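Local structure of iron-regulated outer membrane protein (Neisseria meningitidis, 4B7O) at residues S370-A373 and E374-L378; S527-D530 and G531-A534; G349-V352 and G353-T357. The protein probably carries iron, perhaps as siderophore complexes, across the meningococcal outer membrane as a TonB-dependent transporter. One frame throughout, in Å; residues are numbered along the deposited sequence.

Contact 1 of 3, residues S370-A373 and E374-L378; sequences SRLA and EQTLL
Leu372 and Leu378 meet through their methyl groups, the side chains inclined to one another with CD2 of Leu372 3.5 Å from CD2 of Leu378. The same Leu372 CD2 also lies 3.7 Å from Leu378 CB, so this one branch carries most of the apolar contact. Beyond the pair, Leu378 packs on Ile449 of strand 441-455.

Arg371 and Leu377 sit on the other side of the hairpin, crossing at roughly a right angle. CG of Arg371 stands opposite the backbone N (chi1 -180°), but bends at chi2 and chi3 fold the guanidinium back, leaving NH2 3.9 Å from Leu377 CD1. Glu374 O lies over one guanidinium face, offset toward the rim, and Thr376 O lies near its edge.

The backbone explains why Leu372 points out of the regular alternation. Thr376 O accepts a nearly straight bond from Leu372 N (2.9 Å, N-H...O 170°) and a weak one from Ala373 N (3.5 Å). Thr376 N returns a bond to Ala373 O, and Ser370 and Leu378 are bonded in both directions. Two residues facing one define a classic beta bulge, here beside the tight turn of a hairpin in the TonB-dependent receptor barrel.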
loop_
_atom_site.group_PDB
_atom_site.type_symbol
_atom_site.label_atom_id
_atom_site.label_comp_id
_atom_site.label_asym_id
_atom_site.label_seq_id
_atom_site.Cartn_x
_atom_site.Cartn_y
_atom_site.Cartn_z
ATOM N N SER A 370 -15.041 13.619 22.064
ATOM C CA SER A 370 -15.763 14.553 22.960
ATOM C C SER A 370 -15.104 15.971 22.999
ATOM O O SER A 370 -13.893 16.137 23.298
ATOM C CB SER A 370 -15.897 14.018 24.389
ATOM O OG SER A 370 -15.409 12.709 24.510
ATOM N N ARG A 371 -15.933 16.956 22.658
ATOM C CA ARG A 371 -15.668 18.371 22.801
ATOM C C ARG A 371 -15.479 18.771 24.279
ATOM O O ARG A 371 -16.295 18.461 25.138
ATOM C CB ARG A 371 -16.863 19.119 22.208
ATOM C CG ARG A 371 -16.733 20.612 22.281
ATOM C CD ARG A 371 -16.925 21.237 20.914
ATOM N NE ARG A 371 -15.882 20.804 19.985
ATOM C CZ ARG A 371 -15.950 20.912 18.659
ATOM N NH1 ARG A 371 -17.030 21.448 18.085
ATOM N NH2 ARG A 371 -14.942 20.461 17.910
ATOM N N LEU A 372 -14.389 19.447 24.571
ATOM C CA LEU A 372 -14.131 19.912 25.905
ATOM C C LEU A 372 -14.391 21.395 26.041
ATOM O O LEU A 372 -14.748 21.857 27.112
ATOM C CB LEU A 372 -12.710 19.600 26.282
ATOM C CG LEU A 372 -12.615 18.234 26.944
ATOM C CD1 LEU A 372 -13.693 17.252 26.488
ATOM C CD2 LEU A 372 -11.211 17.700 26.755
ATOM N N ALA A 373 -14.200 22.150 24.972
ATOM C CA ALA A 373 -14.460 23.585 24.995
ATOM C C ALA A 373 -14.690 23.910 23.546
ATOM O O ALA A 373 -14.551 23.025 22.701
ATOM C CB ALA A 373 -13.260 24.354 25.548
ATOM N N GLU A 374 -15.022 25.160 23.235
ATOM C CA GLU A 374 -15.542 25.499 21.911
ATOM C C GLU A 374 -14.604 25.100 20.747
ATOM O O GLU A 374 -15.033 24.968 19.572
ATOM C CB GLU A 374 -15.876 26.979 21.876
ATOM C CG GLU A 374 -16.812 27.393 20.736
ATOM C CD GLU A 374 -16.412 28.749 20.145
ATOM O OE1 GLU A 374 -16.567 29.760 20.867
ATOM O OE2 GLU A 374 -15.917 28.814 18.977
ATOM N N GLN A 375 -13.322 24.891 21.075
ATOM C CA GLN A 375 -12.289 24.622 20.060
ATOM C C GLN A 375 -11.171 23.785 20.656
ATOM O O GLN A 375 -9.988 23.981 20.361
ATOM C CB GLN A 375 -11.754 25.951 19.483
ATOM C CG GLN A 375 -12.502 26.374 18.225
ATOM C CD GLN A 375 -12.077 27.734 17.717
ATOM O OE1 GLN A 375 -11.833 27.930 16.518
ATOM N NE2 GLN A 375 -11.962 28.684 18.630
ATOM N N THR A 376 -11.550 22.890 21.547
ATOM C CA THR A 376 -10.662 21.834 22.002
ATOM C C THR A 376 -11.410 20.477 21.958
ATOM O O THR A 376 -12.454 20.299 22.604
ATOM C CB THR A 376 -9.969 22.201 23.341
ATOM O OG1 THR A 376 -9.780 21.054 24.150
ATOM C CG2 THR A 376 -10.749 23.207 24.101
ATOM N N LEU A 377 -10.904 19.550 21.144
ATOM C CA LEU A 377 -11.542 18.254 20.924
ATOM C C LEU A 377 -10.654 17.243 21.599
ATOM O O LEU A 377 -9.427 17.408 21.615
ATOM C CB LEU A 377 -11.653 17.969 19.419
ATOM C CG LEU A 377 -12.456 16.743 18.944
ATOM C CD1 LEU A 377 -13.964 16.892 19.228
ATOM C CD2 LEU A 377 -12.237 16.470 17.459
ATOM N N LEU A 378 -11.266 16.232 22.202
ATOM C CA LEU A 378 -10.529 15.146 22.820
ATOM C C LEU A 378 -10.869 13.884 22.016
ATOM O O LEU A 378 -12.055 13.638 21.711
ATOM C CB LEU A 378 -11.022 14.961 24.254
ATOM C CG LEU A 378 -10.224 14.015 25.168
ATOM C CD1 LEU A 378 -8.708 14.173 25.059
ATOM C CD2 LEU A 378 -10.628 14.203 26.628
#

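Contact 2 of 3, residues S527-D530 and G531-A534; sequences SIAD and GTKA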
loop_
_atom_site.group_PDB
_atom_site.type_symbol
_atom_site.label_atom_id
_atom_site.label_comp_id
_atom_site.label_asym_id
_atom_site.label_seq_id
_atom_site.Cartn_x
_atom_site.Cartn_y
_atom_site.Cartn_z
ATOM N N SER A 527 10.581 -19.579 14.774
ATOM C CA SER A 527 10.112 -19.164 16.084
ATOM C C SER A 527 10.243 -17.614 16.322
ATOM O O SER A 527 10.532 -16.823 15.410
ATOM C CB SER A 527 10.857 -19.985 17.151
ATOM O OG SER A 527 10.133 -19.992 18.380
ATOM N N ILE A 528 10.041 -17.193 17.557
ATOM C CA ILE A 528 10.328 -15.827 17.945
ATOM C C ILE A 528 11.124 -15.878 19.247
ATOM O O ILE A 528 10.780 -16.647 20.140
ATOM C CB ILE A 528 9.028 -15.064 18.144
ATOM C CG1 ILE A 528 9.294 -13.590 18.480
ATOM C CG2 ILE A 528 8.156 -15.764 19.166
ATOM C CD1 ILE A 528 8.050 -12.727 18.392
ATOM N N ALA A 529 12.187 -15.079 19.341
ATOM C CA ALA A 529 13.048 -15.060 20.522
ATOM C C ALA A 529 12.330 -14.530 21.749
ATOM O O ALA A 529 11.278 -13.902 21.641
ATOM C CB ALA A 529 14.295 -14.273 20.236
ATOM N N ASP A 530 12.859 -14.832 22.923
ATOM C CA ASP A 530 12.295 -14.292 24.179
ATOM C C ASP A 530 12.411 -12.770 24.288
ATOM O O ASP A 530 13.439 -12.183 23.913
ATOM C CB ASP A 530 12.996 -14.918 25.404
ATOM C CG ASP A 530 12.306 -16.197 25.892
ATOM O OD1 ASP A 530 11.036 -16.232 25.967
ATOM O OD2 ASP A 530 13.054 -17.163 26.207
ATOM N N GLY A 531 11.376 -12.153 24.858
ATOM C CA GLY A 531 11.308 -10.692 25.034
ATOM C C GLY A 531 11.562 -9.811 23.806
ATOM O O GLY A 531 11.848 -8.630 23.970
ATOM N N THR A 532 11.476 -10.352 22.582
ATOM C CA THR A 532 11.659 -9.509 21.408
ATOM C C THR A 532 10.500 -8.509 21.303
ATOM O O THR A 532 9.342 -8.882 21.420
ATOM C CB THR A 532 11.868 -10.247 20.057
ATOM O OG1 THR A 532 10.655 -10.259 19.296
ATOM C CG2 THR A 532 12.400 -11.616 20.224
ATOM N N LYS A 533 10.847 -7.243 21.094
ATOM C CA LYS A 533 9.912 -6.114 21.185
ATOM C C LYS A 533 9.437 -5.670 19.791
ATOM O O LYS A 533 10.032 -6.056 18.756
ATOM C CB LYS A 533 10.615 -4.895 21.827
ATOM C CG LYS A 533 11.655 -5.174 22.930
ATOM C CD LYS A 533 11.117 -4.772 24.298
ATOM C CE LYS A 533 11.374 -5.864 25.337
ATOM N NZ LYS A 533 12.800 -6.346 25.377
ATOM N N ALA A 534 8.411 -4.821 19.803
ATOM C CA ALA A 534 7.979 -4.007 18.633
ATOM C C ALA A 534 9.008 -2.988 18.170
ATOM O O ALA A 534 9.730 -2.424 18.971
ATOM C CB ALA A 534 6.666 -3.298 18.905
#
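Ala529 to Thr532 form a type II beta turn, with Asp530 in an extended conformation and Gly531 at a phi of 52°, the positive value falling where such turns favour glycine. The turn is an open one: Ala529 O and Thr532 N stand 3.7 Å apart and are not hydrogen-bonded, so the reversal is defined by its torsions and by side-chain packing.

Thr532 is the residue that fills the inside of the bend, and its two branches go to different neighbours. CG2 is pressed against Ala529, 3.3 Å from the CB of that residue; its still shorter approach to Ala529 O is too tight to be trusted in detail. The hydroxyl faces an apolar surface instead: OG1 is 3.7 Å from both CG1 and CD1 of Ile528. Ile528 presents these atoms because CG1 runs anti to the backbone N (chi1 -177°) and the chain continues extended to CD1, slanting past the threonine. OG1 is buried here and has no hydrogen-bonding partner in the model, a polar cost at the centre of the contact.

On the outer side of the turn Lys533 curls back along its own segment. NZ donates to Gly531 O at 2.8 Å, in the carbonyl plane, placing the ammonium group on the carbonyl of the positive-phi glycine itself.

Neighbouring strands pack against the turn. Ile528 packs on Val471 and Val479, Ala529 is backbone-bonded to Ala581, and Thr532 touches Asn583. The geometry is that of a glycine-containing type II turn, here linking the short strand 525-528, which runs parallel to strand 578-600, to barrel strand 535-547 of a TonB-dependent receptor.

Contact 3 of 3, residues G349-V352 and G353-T357; sequences GNVV and GPNHT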
loop_
_atom_site.group_PDB
_atom_site.type_symbol
_atom_site.label_atom_id
_atom_site.label_comp_id
_atom_site.label_asym_id
_atom_site.label_seq_id
_atom_site.Cartn_x
_atom_site.Cartn_y
_atom_site.Cartn_z
ATOM N N GLY A 349 6.426 -25.752 -0.590
ATOM C CA GLY A 349 6.593 -27.107 -0.093
ATOM C C GLY A 349 6.613 -28.148 -1.198
ATOM O O GLY A 349 6.847 -29.317 -0.930
ATOM N N ASN A 350 6.412 -27.717 -2.447
ATOM C CA ASN A 350 6.317 -28.636 -3.565
ATOM C C ASN A 350 5.085 -29.491 -3.339
ATOM O O ASN A 350 5.092 -30.683 -3.614
ATOM C CB ASN A 350 7.555 -29.565 -3.648
ATOM C CG ASN A 350 8.864 -28.807 -3.676
ATOM O OD1 ASN A 350 9.517 -28.675 -2.648
ATOM N ND2 ASN A 350 9.262 -28.316 -4.845
ATOM N N VAL A 351 4.044 -28.898 -2.770
ATOM C CA VAL A 351 2.756 -29.592 -2.727
ATOM C C VAL A 351 2.382 -30.001 -4.152
ATOM O O VAL A 351 2.386 -29.188 -5.088
ATOM C CB VAL A 351 1.655 -28.717 -2.107
ATOM C CG1 VAL A 351 0.286 -29.324 -2.335
ATOM C CG2 VAL A 351 1.928 -28.474 -0.631
ATOM N N VAL A 352 2.098 -31.282 -4.329
ATOM C CA VAL A 352 1.664 -31.761 -5.638
ATOM C C VAL A 352 0.194 -31.415 -5.788
ATOM O O VAL A 352 -0.584 -31.694 -4.894
ATOM C CB VAL A 352 1.895 -33.293 -5.784
ATOM C CG1 VAL A 352 1.546 -33.768 -7.212
ATOM C CG2 VAL A 352 3.345 -33.643 -5.395
ATOM N N GLY A 353 -0.170 -30.790 -6.911
ATOM C CA GLY A 353 -1.577 -30.433 -7.215
ATOM C C GLY A 353 -2.028 -29.233 -6.399
ATOM O O GLY A 353 -1.194 -28.553 -5.799
ATOM N N PRO A 354 -3.350 -28.985 -6.342
ATOM C CA PRO A 354 -3.832 -27.756 -5.722
ATOM C C PRO A 354 -3.177 -27.455 -4.358
ATOM O O PRO A 354 -3.009 -28.366 -3.534
ATOM C CB PRO A 354 -5.353 -27.979 -5.594
ATOM C CG PRO A 354 -5.701 -28.993 -6.622
ATOM C CD PRO A 354 -4.461 -29.842 -6.814
ATOM N N ASN A 355 -2.784 -26.192 -4.156
ATOM C CA ASN A 355 -2.286 -25.716 -2.863
ATOM C C ASN A 355 -3.012 -24.437 -2.457
ATOM O O ASN A 355 -3.008 -23.504 -3.224
ATOM C CB ASN A 355 -0.774 -25.472 -2.925
ATOM C CG ASN A 355 -0.177 -25.297 -1.553
ATOM O OD1 ASN A 355 -0.824 -25.661 -0.571
ATOM N ND2 ASN A 355 1.057 -24.758 -1.464
ATOM N N HIS A 356 -3.636 -24.415 -1.284
ATOM C CA HIS A 356 -4.433 -23.291 -0.800
ATOM C C HIS A 356 -3.737 -22.735 0.379
ATOM O O HIS A 356 -3.371 -23.471 1.294
ATOM C CB HIS A 356 -5.828 -23.713 -0.340
ATOM C CG HIS A 356 -6.716 -24.147 -1.459
ATOM N ND1 HIS A 356 -6.523 -25.323 -2.137
ATOM C CD2 HIS A 356 -7.818 -23.515 -2.061
ATOM C CE1 HIS A 356 -7.464 -25.437 -3.108
ATOM N NE2 HIS A 356 -8.243 -24.328 -3.075
ATOM N N THR A 357 -3.529 -21.419 0.365
ATOM C CA THR A 357 -2.941 -20.712 1.493
ATOM C C THR A 357 -3.826 -19.518 1.830
ATOM O O THR A 357 -4.263 -18.754 0.924
ATOM C CB THR A 357 -1.496 -20.278 1.215
ATOM O OG1 THR A 357 -0.861 -21.233 0.350
ATOM C CG2 THR A 357 -0.700 -20.173 2.545
#
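The flat carboxamide of Asn355 has the isopropyl group of Val351 over one face. Val351 CB and CG2 each stand 3.9 Å from Asn355 CG, almost straight above the amide plane, so the valine rests flat on the group and does not meet it at an edge. Over the opposite face, more loosely, lies the hydroxyl of Thr357 from the same strand, its OG1 4.5 Å from Asn355 CG. At the rim of the amide, ND2 donates a hydrogen bond to Asp342 OD2.

The two side chains cross at about a right angle. Asn355 reaches Val351 because its CG is anti to the backbone N (chi1 -167°), which carries the amide across the mouth of the bend. The other valine methyl turns toward the backbone of the bend: Val351 CG1 is 3.6 Å from Pro354 O and 3.8 Å from Gly353 O. Between them, Gly353 supplies the change of direction with a positive phi of 75°, and Pro354 then leads into the strand.

No hydrogen bond joins 349-352 to 353-357; the polar groups are tied to other parts of the chain. Gly353 N is bonded to Asp341 OD1, Pro354 O to Gln392 NE2, while Lys522 NZ holds both Gly349 O and Asn350 OD1.

Chemically, then, the contact divides its labour: the isopropyl group of Val351 covers one face of the amide, and ND2 gives a hydrogen bond to the carboxylate of Asp342. Such a division would restrain both the tilt and the rotation of Asn355, and the nearby aspartates probably polarise the N-H groups they accept from.

Followed from the N terminus, contact 3 comes first: its bend closes the end of the loop after strand 323-339 and delivers the chain into strand 355-373. That strand runs to contact 1, where the hairpin turns into strand 376-391; the centres of the two contacts are 56 Å apart, on opposite sides of the chain's centre. Contact 2 follows much later, turning the chain from strand 525-528 toward strand 535-547. Its centre is 30 Å from contact 3 but 40 Å from contact 1. All three are local and in series, so none nests within or crosses another, and none touches; contacts 1 and 3 share strand 355-373, while contact 2 is tied to them only through the barrel.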